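Succinate-semialdehyde dehydrogenase (Streptococcus pyogenes MGAS1882, PDB 4OGD) catalyses the oxidation of succinic semialdehyde to succinate, with NADP+ as its cofactor. Local coordinates at residues Q193-K198 against A213-E218; V128-W131 against Y136-M139; H33-K38 against G149-L154; K72-L77 against L256-Q261. All blocks are in the same frame, centred on the assembly; numbering follows the deposited sequence.

How the interactions relate
Interactions 1, 2 and 3 belong to the Rossmann-like half of this aldehyde dehydrogenase. Their helices lie around one sheet that includes strands 124-128, 152-155 and 200-206. Their centres are 18 to 19 Å apart. Interaction 3 touches interaction 1 through V153 and V194, and interaction 2 through L154 with I138 and E129. Interaction 4 is about 14 Å from interaction 2, centre to centre, and meets it where W131 reaches M74 and Q261. Along the chain, 128-131 and 136-139 lie between the segments of interactions 3 and 4, and interaction 1 comes later, before 256-261. Contacts 1 and 3 also reach the second subunit, so both lie next to part of the subunit interface.

Interaction 1: Q193-K198 against A213-E218; sequences QVIADK and ASIAEE
I195 lays both arms of its side chain over the aliphatic part of E218 and ends against I215. With CG2 anti to the backbone N (chi1 -62°), the CG1 and CG2 arms both face helix 209-221. The CG1 arm runs on extended. Its tip CD1 meets I215 CD1 at 3.8 Å, and the two isoleucines cross at about a right angle. The I215 branch methyl CG2 is next, 4.1 Å from I195 CD1.

E218 lies alongside the I195 arms. Its CG is 3.9 Å from I195 CG2 and equally near I195 CD1. The E218 chain is bent at chi2 (68°), which turns its carboxylate aside from the isoleucine. Only the CB and CG methylenes of this side chain rest on I195. The E218 carbonyl is also in contact, with E218 O 3.7 Å from I195 CG2.

Helix 188-196, strand 200-206 and helix 209-221 are consecutive elements of the Rossmann-like domain. The contact pairs the two helices over that strand, where I195 and I215 share V203 beneath them. Helix 209-221 also reaches the second subunit, with A216 on G220 of that subunit. No hydrogen bond joins the two segments. The contact is therefore held by van der Waals packing, mainly of methyl and methylene groups. The acidic end of E218 is hydrogen-bonded elsewhere through OE2, and the carbonyls of E218 and I195 are bonded to N222 and K224.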
loop_
_atom_site.group_PDB
_atom_site.type_symbol
_atom_site.label_atom_id
_atom_site.label_comp_id
_atom_site.label_asym_id
_atom_site.label_seq_id
_atom_site.Cartn_x
_atom_site.Cartn_y
_atom_site.Cartn_z
ATOM N N GLN A 193 4.551 19.662 -4.510
ATOM C CA GLN A 193 3.523 20.423 -3.815
ATOM C C GLN A 193 2.185 19.690 -3.818
ATOM O O GLN A 193 1.466 19.696 -2.820
ATOM C CB GLN A 193 3.348 21.795 -4.463
ATOM C CG GLN A 193 4.556 22.704 -4.359
ATOM C CD GLN A 193 4.371 23.979 -5.164
ATOM O OE1 GLN A 193 5.045 24.195 -6.172
ATOM N NE2 GLN A 193 3.442 24.825 -4.732
ATOM N N VAL A 194 1.855 19.063 -4.943
ATOM C CA VAL A 194 0.617 18.292 -5.044
ATOM C C VAL A 194 0.627 17.153 -4.017
ATOM O O VAL A 194 -0.348 16.938 -3.302
ATOM C CB VAL A 194 0.380 17.763 -6.483
ATOM C CG1 VAL A 194 -0.807 16.804 -6.526
ATOM C CG2 VAL A 194 0.138 18.936 -7.442
ATOM N N ILE A 195 1.754 16.459 -3.917
ATOM C CA ILE A 195 1.865 15.326 -2.998
ATOM C C ILE A 195 1.753 15.775 -1.539
ATOM O O ILE A 195 1.194 15.064 -0.700
ATOM C CB ILE A 195 3.171 14.552 -3.245
ATOM C CG1 ILE A 195 3.163 13.982 -4.666
ATOM C CG2 ILE A 195 3.328 13.407 -2.235
ATOM C CD1 ILE A 195 4.446 13.239 -5.077
ATOM N N ALA A 196 2.252 16.972 -1.247
ATOM C CA ALA A 196 2.212 17.498 0.112
ATOM C C ALA A 196 0.881 18.161 0.462
ATOM O O ALA A 196 0.666 18.568 1.599
ATOM C CB ALA A 196 3.356 18.481 0.322
ATOM N N ASP A 197 -0.009 18.285 -0.515
ATOM C CA ASP A 197 -1.262 18.996 -0.291
ATOM C C ASP A 197 -2.236 18.080 0.433
ATOM O O ASP A 197 -2.415 16.932 0.032
ATOM C CB ASP A 197 -1.861 19.443 -1.628
ATOM C CG ASP A 197 -3.023 20.399 -1.451
ATOM O OD1 ASP A 197 -4.146 19.935 -1.157
ATOM O OD2 ASP A 197 -2.812 21.620 -1.593
ATOM N N LYS A 198 -2.872 18.577 1.491
ATOM C CA LYS A 198 -3.737 17.720 2.299
ATOM C C LYS A 198 -5.010 17.265 1.588
ATOM O O LYS A 198 -5.678 16.343 2.049
ATOM C CB LYS A 198 -4.068 18.374 3.645
ATOM C CG LYS A 198 -4.919 19.612 3.549
ATOM C CD LYS A 198 -5.077 20.214 4.930
ATOM C CE LYS A 198 -6.131 21.297 4.957
ATOM N NZ LYS A 198 -6.357 21.738 6.364
ATOM N N ALA A 213 10.824 5.858 -7.322
ATOM C CA ALA A 213 11.492 6.118 -6.055
ATOM C C ALA A 213 11.351 7.576 -5.633
ATOM O O ALA A 213 11.129 7.867 -4.460
ATOM C CB ALA A 213 12.958 5.713 -6.129
ATOM N N SER A 214 11.476 8.490 -6.592
ATOM C CA SER A 214 11.339 9.916 -6.305
ATOM C C SER A 214 9.951 10.248 -5.757
ATOM O O SER A 214 9.805 10.937 -4.746
ATOM C CB SER A 214 11.622 10.730 -7.569
ATOM O OG SER A 214 11.262 12.087 -7.397
ATOM N N ILE A 215 8.934 9.732 -6.428
ATOM C CA ILE A 215 7.558 9.998 -6.053
ATOM C C ILE A 215 7.195 9.299 -4.733
ATOM O O ILE A 215 6.547 9.888 -3.868
ATOM C CB ILE A 215 6.617 9.580 -7.212
ATOM C CG1 ILE A 215 6.786 10.538 -8.396
ATOM C CG2 ILE A 215 5.181 9.558 -6.766
ATOM C CD1 ILE A 215 6.365 11.957 -8.088
ATOM N N ALA A 216 7.643 8.057 -4.560
ATOM C CA ALA A 216 7.300 7.310 -3.353
ATOM C C ALA A 216 7.991 7.901 -2.130
ATOM O O ALA A 216 7.439 7.889 -1.021
ATOM C CB ALA A 216 7.643 5.827 -3.515
ATOM N N GLU A 217 9.205 8.409 -2.324
ATOM C CA GLU A 217 9.916 9.087 -1.242
ATOM C C GLU A 217 9.140 10.320 -0.774
ATOM O O GLU A 217 8.957 10.526 0.431
ATOM C CB GLU A 217 11.336 9.465 -1.688
ATOM C CG GLU A 217 12.162 10.192 -0.636
ATOM C CD GLU A 217 13.518 10.638 -1.154
ATOM O OE1 GLU A 217 13.934 10.164 -2.226
ATOM O OE2 GLU A 217 14.161 11.471 -0.483
ATOM N N GLU A 218 8.664 11.126 -1.727
ATOM C CA GLU A 218 7.907 12.333 -1.409
ATOM C C GLU A 218 6.552 11.978 -0.777
ATOM O O GLU A 218 6.101 12.630 0.162
ATOM C CB GLU A 218 7.726 13.192 -2.673
ATOM C CG GLU A 218 7.010 14.513 -2.441
ATOM C CD GLU A 218 7.817 15.506 -1.608
ATOM O OE1 GLU A 218 9.068 15.472 -1.667
ATOM O OE2 GLU A 218 7.191 16.325 -0.898
#

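Interaction 2: V128-W131 against Y136-M139; sequences VEPW and YQIM
The chain comes closest to itself at E129 and Q137, whose CA atoms are 6.2 Å apart, where the loop after strand 124-128 passes the first turn of helix 136-148. P130 carries the apolar part of the contact. Its CD lies 3.8 Å from Q137 CB, and its CG is 4.0 Å from Q137 CG. The proline ring and the glutamine chain cross at about a right angle.

E129 lies over the start of the helix. Its chain is bent at chi2 (-58°), which brings OE1 to 3.4 Å from Q137 CB and 3.3 Å from Q137 O. The two oxygens are both acceptors, so no bond forms, and the pair is probably mildly unfavourable. E129 OE1 has a weak hydrogen bond to T206 OG1 instead. The E129 and Q137 chains pass at a slant, with the carboxylate and amide planes nearly parallel (13° apart). Further back, E129 CG approaches I138 CG1 at 4.3 Å.

The contact closes a short beta-to-alpha connection of the Rossmann-like domain. P130 and Q137 both touch T206 of strand 200-206. I138 packs on F167 of helix 161-173, and Y136 and M139 rest on helix 78-103.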
loop_
_atom_site.group_PDB
_atom_site.type_symbol
_atom_site.label_atom_id
_atom_site.label_comp_id
_atom_site.label_asym_id
_atom_site.label_seq_id
_atom_site.Cartn_x
_atom_site.Cartn_y
_atom_site.Cartn_z
ATOM N N VAL A 128 0.419 9.513 -11.742
ATOM C CA VAL A 128 1.597 9.859 -12.528
ATOM C C VAL A 128 1.771 8.731 -13.535
ATOM O O VAL A 128 2.007 7.592 -13.147
ATOM C CB VAL A 128 2.852 9.992 -11.646
ATOM C CG1 VAL A 128 4.051 10.398 -12.493
ATOM C CG2 VAL A 128 2.615 11.005 -10.535
ATOM N N GLU A 129 1.609 9.044 -14.822
ATOM C CA GLU A 129 1.528 8.026 -15.868
ATOM C C GLU A 129 2.558 8.249 -16.974
ATOM O O GLU A 129 3.021 9.377 -17.181
ATOM C CB GLU A 129 0.095 7.966 -16.433
ATOM C CG GLU A 129 -0.984 7.733 -15.359
ATOM C CD GLU A 129 -0.781 6.454 -14.553
ATOM O OE1 GLU A 129 -0.133 5.515 -15.062
ATOM O OE2 GLU A 129 -1.281 6.384 -13.396
ATOM N N PRO A 130 2.942 7.169 -17.673
ATOM C CA PRO A 130 4.070 7.216 -18.604
ATOM C C PRO A 130 3.655 7.169 -20.072
ATOM O O PRO A 130 2.493 6.905 -20.399
ATOM C CB PRO A 130 4.825 5.940 -18.239
ATOM C CG PRO A 130 3.717 4.962 -17.978
ATOM C CD PRO A 130 2.570 5.774 -17.367
ATOM N N TRP A 131 4.619 7.404 -20.957
ATOM C CA TRP A 131 4.342 7.520 -22.392
ATOM C C TRP A 131 4.108 6.213 -23.146
ATOM O O TRP A 131 3.605 6.237 -24.277
ATOM C CB TRP A 131 5.473 8.295 -23.085
ATOM C CG TRP A 131 6.829 7.738 -22.767
ATOM C CD1 TRP A 131 7.706 8.208 -21.837
ATOM C CD2 TRP A 131 7.450 6.589 -23.364
ATOM N NE1 TRP A 131 8.839 7.427 -21.816
ATOM C CE2 TRP A 131 8.708 6.429 -22.747
ATOM C CE3 TRP A 131 7.070 5.685 -24.365
ATOM C CZ2 TRP A 131 9.581 5.398 -23.096
ATOM C CZ3 TRP A 131 7.931 4.661 -24.702
ATOM C CH2 TRP A 131 9.174 4.523 -24.070
ATOM N N TYR A 136 -4.127 3.627 -21.865
ATOM C CA TYR A 136 -4.339 2.456 -21.021
ATOM C C TYR A 136 -3.851 2.670 -19.597
ATOM O O TYR A 136 -4.549 2.300 -18.653
ATOM C CB TYR A 136 -3.693 1.232 -21.682
ATOM C CG TYR A 136 -3.429 0.029 -20.802
ATOM C CD1 TYR A 136 -4.455 -0.843 -20.432
ATOM C CD2 TYR A 136 -2.141 -0.271 -20.398
ATOM C CE1 TYR A 136 -4.194 -1.973 -19.651
ATOM C CE2 TYR A 136 -1.875 -1.382 -19.621
ATOM C CZ TYR A 136 -2.899 -2.229 -19.252
ATOM O OH TYR A 136 -2.620 -3.335 -18.473
ATOM N N GLN A 137 -2.687 3.299 -19.428
ATOM C CA GLN A 137 -2.183 3.509 -18.071
ATOM C C GLN A 137 -3.030 4.527 -17.298
ATOM O O GLN A 137 -3.120 4.452 -16.070
ATOM C CB GLN A 137 -0.703 3.916 -18.032
ATOM C CG GLN A 137 0.272 3.002 -18.760
ATOM C CD GLN A 137 0.286 1.570 -18.284
ATOM O OE1 GLN A 137 -0.205 1.240 -17.201
ATOM N NE2 GLN A 137 0.873 0.699 -19.098
ATOM N N ILE A 138 -3.654 5.478 -17.994
ATOM C CA ILE A 138 -4.603 6.363 -17.312
ATOM C C ILE A 138 -5.870 5.601 -16.949
ATOM O O ILE A 138 -6.343 5.660 -15.810
ATOM C CB ILE A 138 -5.018 7.581 -18.164
ATOM C CG1 ILE A 138 -3.801 8.404 -18.589
ATOM C CG2 ILE A 138 -5.972 8.465 -17.369
ATOM C CD1 ILE A 138 -4.159 9.508 -19.600
ATOM N N MET A 139 -6.421 4.877 -17.914
ATOM C CA MET A 139 -7.719 4.242 -17.716
ATOM C C MET A 139 -7.681 3.227 -16.574
ATOM O O MET A 139 -8.660 3.083 -15.831
ATOM C CB MET A 139 -8.222 3.590 -19.015
ATOM C CG MET A 139 -9.685 3.131 -18.929
ATOM S SD MET A 139 -10.817 4.513 -18.704
ATOM C CE MET A 139 -11.025 4.972 -20.422
#

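Interaction 3: H33-K38 against G149-L154; sequences HLLYKK and GNPMVL
A Schellman motif ends helix 136-148 at G149, and just beyond it P151 packs against Y36 and L35 of helix 22-41. G149 is the C-prime residue of the motif, with positive phi (106°), and N150 N returns to N145 O. This turn sends the chain into strand 152-155 and sets the proline ring on the helix.

P151 meets the helix with the CG and CD corner of its ring. CG lies 3.5 Å from Y36 N, and CD lies 3.6 Å from Y36 CB. L35 adds its CB, 4.1 Å from P151 CG. P151 also touches A32 and W39 of the same helix. Y36 CG is anti to the backbone N (chi1 154°), which carries the ring to the side of the helix near the turn. G149 O lies at its edge, near the ring plane, 4.0 Å from Y36 CD1.

A water lies 2.8 Å from both Y36 O and G149 O and can donate to either. It has more acceptors within reach than protons, so the two bonds may not both be made at once. The Y36 hydroxyl is hydrogen-bonded to E408 of the second subunit, which also pairs with K37. The direct contact has no hydrogen bond: the proline ring packs on the helix backbone and the CB groups of L35 and Y36. The polar link is a water that may bridge the two.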
loop_
_atom_site.group_PDB
_atom_site.type_symbol
_atom_site.label_atom_id
_atom_site.label_comp_id
_atom_site.label_asym_id
_atom_site.label_seq_id
_atom_site.Cartn_x
_atom_site.Cartn_y
_atom_site.Cartn_z
ATOM N N HIS A 33 -11.213 18.739 -4.622
ATOM C CA HIS A 33 -11.584 18.469 -3.237
ATOM C C HIS A 33 -13.081 18.687 -3.032
ATOM O O HIS A 33 -13.761 17.879 -2.387
ATOM C CB HIS A 33 -10.777 19.350 -2.280
ATOM C CG HIS A 33 -11.160 19.191 -0.840
ATOM N ND1 HIS A 33 -10.964 18.020 -0.139
ATOM C CD2 HIS A 33 -11.732 20.059 0.028
ATOM C CE1 HIS A 33 -11.400 18.172 1.098
ATOM N NE2 HIS A 33 -11.875 19.398 1.226
ATOM N N LEU A 34 -13.600 19.777 -3.591
ATOM C CA LEU A 34 -15.026 20.058 -3.456
ATOM C C LEU A 34 -15.867 18.980 -4.136
ATOM O O LEU A 34 -16.941 18.624 -3.651
ATOM C CB LEU A 34 -15.363 21.448 -3.998
ATOM C CG LEU A 34 -14.759 22.616 -3.206
ATOM C CD1 LEU A 34 -15.119 23.950 -3.854
ATOM C CD2 LEU A 34 -15.202 22.597 -1.752
ATOM N N LEU A 35 -15.366 18.445 -5.247
ATOM C CA LEU A 35 -16.075 17.381 -5.946
ATOM C C LEU A 35 -16.058 16.100 -5.116
ATOM O O LEU A 35 -17.069 15.395 -5.031
ATOM C CB LEU A 35 -15.492 17.159 -7.351
ATOM C CG LEU A 35 -16.198 16.140 -8.253
ATOM C CD1 LEU A 35 -17.655 16.536 -8.472
ATOM C CD2 LEU A 35 -15.488 16.032 -9.587
ATOM N N TYR A 36 -14.917 15.805 -4.494
ATOM C CA TYR A 36 -14.849 14.685 -3.561
ATOM C C TYR A 36 -15.921 14.831 -2.477
ATOM O O TYR A 36 -16.648 13.881 -2.177
ATOM C CB TYR A 36 -13.454 14.574 -2.917
ATOM C CG TYR A 36 -13.533 13.890 -1.580
ATOM C CD1 TYR A 36 -13.690 12.514 -1.503
ATOM C CD2 TYR A 36 -13.498 14.622 -0.396
ATOM C CE1 TYR A 36 -13.794 11.872 -0.279
ATOM C CE2 TYR A 36 -13.612 13.987 0.836
ATOM C CZ TYR A 36 -13.756 12.612 0.881
ATOM O OH TYR A 36 -13.871 11.956 2.092
ATOM N N LYS A 37 -16.016 16.021 -1.886
ATOM C CA LYS A 37 -16.983 16.260 -0.816
ATOM C C LYS A 37 -18.429 16.150 -1.312
ATOM O O LYS A 37 -19.296 15.611 -0.616
ATOM C CB LYS A 37 -16.758 17.632 -0.172
ATOM C CG LYS A 37 -15.508 17.737 0.687
ATOM C CD LYS A 37 -15.651 16.952 1.993
ATOM C CE LYS A 37 -14.514 17.261 2.957
ATOM N NZ LYS A 37 -14.694 16.572 4.289
ATOM N N LYS A 38 -18.687 16.673 -2.507
ATOM C CA LYS A 38 -20.010 16.563 -3.116
ATOM C C LYS A 38 -20.435 15.108 -3.304
ATOM O O LYS A 38 -21.570 14.733 -3.006
ATOM C CB LYS A 38 -20.050 17.318 -4.455
ATOM C CG LYS A 38 -21.326 17.088 -5.268
ATOM C CD LYS A 38 -21.329 17.939 -6.523
ATOM C CE LYS A 38 -22.554 17.654 -7.379
ATOM N NZ LYS A 38 -22.614 18.620 -8.507
ATOM N N GLY A 149 -15.494 7.427 -6.406
ATOM C CA GLY A 149 -15.695 8.837 -6.114
ATOM C C GLY A 149 -14.455 9.591 -5.651
ATOM O O GLY A 149 -14.565 10.549 -4.897
ATOM N N ASN A 150 -13.278 9.149 -6.085
ATOM C CA ASN A 150 -12.034 9.889 -5.856
ATOM C C ASN A 150 -11.713 10.691 -7.106
ATOM O O ASN A 150 -11.315 10.100 -8.122
ATOM C CB ASN A 150 -10.845 8.939 -5.624
ATOM C CG ASN A 150 -10.910 8.193 -4.305
ATOM O OD1 ASN A 150 -11.480 8.661 -3.332
ATOM N ND2 ASN A 150 -10.297 7.018 -4.271
ATOM N N PRO A 151 -11.883 12.027 -7.059
ATOM C CA PRO A 151 -11.448 12.840 -8.203
ATOM C C PRO A 151 -9.948 12.644 -8.445
ATOM O O PRO A 151 -9.207 12.337 -7.502
ATOM C CB PRO A 151 -11.739 14.281 -7.744
ATOM C CG PRO A 151 -12.805 14.138 -6.674
ATOM C CD PRO A 151 -12.393 12.862 -5.953
ATOM N N MET A 152 -9.503 12.804 -9.687
ATOM C CA MET A 152 -8.118 12.513 -10.033
ATOM C C MET A 152 -7.442 13.729 -10.663
ATOM O O MET A 152 -8.068 14.505 -11.405
ATOM C CB MET A 152 -8.088 11.316 -10.992
ATOM C CG MET A 152 -6.723 10.941 -11.547
ATOM S SD MET A 152 -6.765 9.278 -12.268
ATOM C CE MET A 152 -6.873 8.313 -10.766
ATOM N N VAL A 153 -6.169 13.915 -10.346
ATOM C CA VAL A 153 -5.336 14.861 -11.085
ATOM C C VAL A 153 -4.201 14.057 -11.696
ATOM O O VAL A 153 -3.683 13.113 -11.077
ATOM C CB VAL A 153 -4.831 16.038 -10.210
ATOM C CG1 VAL A 153 -6.012 16.880 -9.734
ATOM C CG2 VAL A 153 -4.032 15.533 -9.010
ATOM N N LEU A 154 -3.849 14.410 -12.932
ATOM C CA LEU A 154 -2.946 13.602 -13.751
ATOM C C LEU A 154 -1.680 14.345 -14.132
ATOM O O LEU A 154 -1.736 15.427 -14.724
ATOM C CB LEU A 154 -3.665 13.184 -15.031
ATOM C CG LEU A 154 -2.793 12.560 -16.124
ATOM C CD1 LEU A 154 -2.264 11.201 -15.662
ATOM C CD2 LEU A 154 -3.587 12.419 -17.417
HETATM O O HOH W 1 -16.431 11.181 -2.950
#

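Interaction 4: K72-L77 against L256-Q261; sequences KDMGKL and LYNAGQ
K76 and N258 run obliquely past each other, with the amide oxygen of N258 set against the aliphatic chain of K76. N258 OD1 is 3.4 Å from K76 CB and 3.5 Å from K76 CE. The lysine CG sits between the backbone N and the carbonyl carbon (chi1 69°), and a bend at chi3 (60°) brings CE back to the oxygen that CB already touches. The two nitrogens, K76 NZ and N258 ND2, end 3.9 Å apart without bonding. Both donate to N132 O instead, and K76 NZ also forms a salt bridge with E84.

M74 crosses N258 at about a right angle, with CE 4.0 Å from N258 OD1. Its SD also takes a weak hydrogen bond from K76 N.

Q261 holds the N258 carbonyl. Its NE2 donates to N258 O at 3.1 Å, from above the carbonyl plane, and Q261 N reaches the same oxygen from the opposite face. Q261 NE2 also donates to a water, which in turn donates to M74 O at 2.7 Å.

Segment 72-77 turns from helix 63-74 into helix 78-103, whose E80 accepts from N258 N. Segment 256-261 follows helix 244-256 and leads toward strand 268-272, probably in the region that carries the catalytic cysteine in aldehyde dehydrogenases.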
loop_
_atom_site.group_PDB
_atom_site.type_symbol
_atom_site.label_atom_id
_atom_site.label_comp_id
_atom_site.label_asym_id
_atom_site.label_seq_id
_atom_site.Cartn_x
_atom_site.Cartn_y
_atom_site.Cartn_z
ATOM N N LYS A 72 1.030 9.927 -32.924
ATOM C CA LYS A 72 1.716 11.196 -33.143
ATOM C C LYS A 72 2.509 11.689 -31.925
ATOM O O LYS A 72 3.513 12.379 -32.086
ATOM C CB LYS A 72 0.744 12.265 -33.673
ATOM C CG LYS A 72 0.148 11.930 -35.057
ATOM C CD LYS A 72 1.215 11.932 -36.155
ATOM C CE LYS A 72 0.705 11.333 -37.474
ATOM N NZ LYS A 72 -0.364 12.162 -38.122
ATOM N N ASP A 73 2.080 11.317 -30.719
ATOM C CA ASP A 73 2.802 11.696 -29.495
ATOM C C ASP A 73 4.067 10.859 -29.301
ATOM O O ASP A 73 5.172 11.392 -29.116
ATOM C CB ASP A 73 1.920 11.497 -28.245
ATOM C CG ASP A 73 1.155 12.758 -27.830
ATOM O OD1 ASP A 73 1.305 13.837 -28.448
ATOM O OD2 ASP A 73 0.396 12.660 -26.845
ATOM N N MET A 74 3.911 9.545 -29.327
ATOM C CA MET A 74 5.006 8.692 -28.875
ATOM C C MET A 74 5.454 7.616 -29.857
ATOM O O MET A 74 6.326 6.808 -29.534
ATOM C CB MET A 74 4.703 8.117 -27.482
ATOM C CG MET A 74 3.339 7.460 -27.329
ATOM S SD MET A 74 3.192 5.909 -28.213
ATOM C CE MET A 74 4.486 4.956 -27.400
ATOM N N GLY A 75 4.864 7.606 -31.051
ATOM C CA GLY A 75 5.391 6.820 -32.156
ATOM C C GLY A 75 4.855 5.427 -32.409
ATOM O O GLY A 75 5.238 4.811 -33.405
ATOM N N LYS A 76 4.004 4.903 -31.528
ATOM C CA LYS A 76 3.607 3.505 -31.666
ATOM C C LYS A 76 2.782 3.273 -32.913
ATOM O O LYS A 76 2.129 4.192 -33.412
ATOM C CB LYS A 76 2.864 2.975 -30.434
ATOM C CG LYS A 76 1.473 3.542 -30.200
ATOM C CD LYS A 76 0.764 2.755 -29.091
ATOM C CE LYS A 76 1.513 2.821 -27.754
ATOM N NZ LYS A 76 0.987 1.829 -26.752
ATOM N N LEU A 77 2.824 2.042 -33.412
ATOM C CA LEU A 77 2.023 1.653 -34.568
ATOM C C LEU A 77 0.568 2.064 -34.353
ATOM O O LEU A 77 0.019 1.900 -33.263
ATOM C CB LEU A 77 2.102 0.143 -34.774
ATOM C CG LEU A 77 3.479 -0.457 -35.040
ATOM C CD1 LEU A 77 3.343 -1.953 -35.282
ATOM C CD2 LEU A 77 4.171 0.238 -36.202
ATOM N N LEU A 256 8.831 -7.611 -29.599
ATOM C CA LEU A 256 8.832 -6.472 -30.513
ATOM C C LEU A 256 7.552 -5.630 -30.542
ATOM O O LEU A 256 7.526 -4.570 -31.159
ATOM C CB LEU A 256 9.210 -6.922 -31.931
ATOM C CG LEU A 256 10.589 -7.579 -32.042
ATOM C CD1 LEU A 256 10.854 -7.963 -33.476
ATOM C CD2 LEU A 256 11.668 -6.630 -31.564
ATOM N N TYR A 257 6.504 -6.089 -29.872
ATOM C CA TYR A 257 5.308 -5.266 -29.712
ATOM C C TYR A 257 5.697 -3.965 -29.017
ATOM O O TYR A 257 6.474 -3.976 -28.048
ATOM C CB TYR A 257 4.267 -6.030 -28.899
ATOM C CG TYR A 257 3.047 -5.233 -28.521
ATOM C CD1 TYR A 257 3.002 -4.542 -27.317
ATOM C CD2 TYR A 257 1.932 -5.199 -29.347
ATOM C CE1 TYR A 257 1.902 -3.821 -26.953
ATOM C CE2 TYR A 257 0.805 -4.471 -28.982
ATOM C CZ TYR A 257 0.807 -3.784 -27.782
ATOM O OH TYR A 257 -0.280 -3.043 -27.382
ATOM N N ASN A 258 5.178 -2.849 -29.523
ATOM C CA ASN A 258 5.508 -1.511 -29.017
ATOM C C ASN A 258 7.014 -1.254 -29.043
ATOM O O ASN A 258 7.554 -0.554 -28.183
ATOM C CB ASN A 258 4.915 -1.282 -27.614
ATOM C CG ASN A 258 4.648 0.193 -27.312
ATOM O OD1 ASN A 258 4.505 1.021 -28.215
ATOM N ND2 ASN A 258 4.557 0.521 -26.024
ATOM N N ALA A 259 7.676 -1.851 -30.038
ATOM C CA ALA A 259 9.128 -1.791 -30.209
ATOM C C ALA A 259 9.894 -2.197 -28.954
ATOM O O ALA A 259 11.006 -1.724 -28.711
ATOM C CB ALA A 259 9.572 -0.392 -30.705
ATOM N N GLY A 260 9.296 -3.080 -28.161
ATOM C CA GLY A 260 9.947 -3.592 -26.964
ATOM C C GLY A 260 9.831 -2.681 -25.759
ATOM O O GLY A 260 10.364 -2.996 -24.694
ATOM N N GLN A 261 9.120 -1.566 -25.920
ATOM C CA GLN A 261 9.001 -0.562 -24.869
ATOM C C GLN A 261 7.841 -0.905 -23.936
ATOM O O GLN A 261 6.897 -0.128 -23.778
ATOM C CB GLN A 261 8.789 0.811 -25.501
ATOM C CG GLN A 261 9.868 1.175 -26.528
ATOM C CD GLN A 261 9.544 2.466 -27.255
ATOM O OE1 GLN A 261 10.201 3.493 -27.051
ATOM N NE2 GLN A 261 8.519 2.428 -28.103
HETATM O O HOH W 2 7.279 4.321 -29.974
#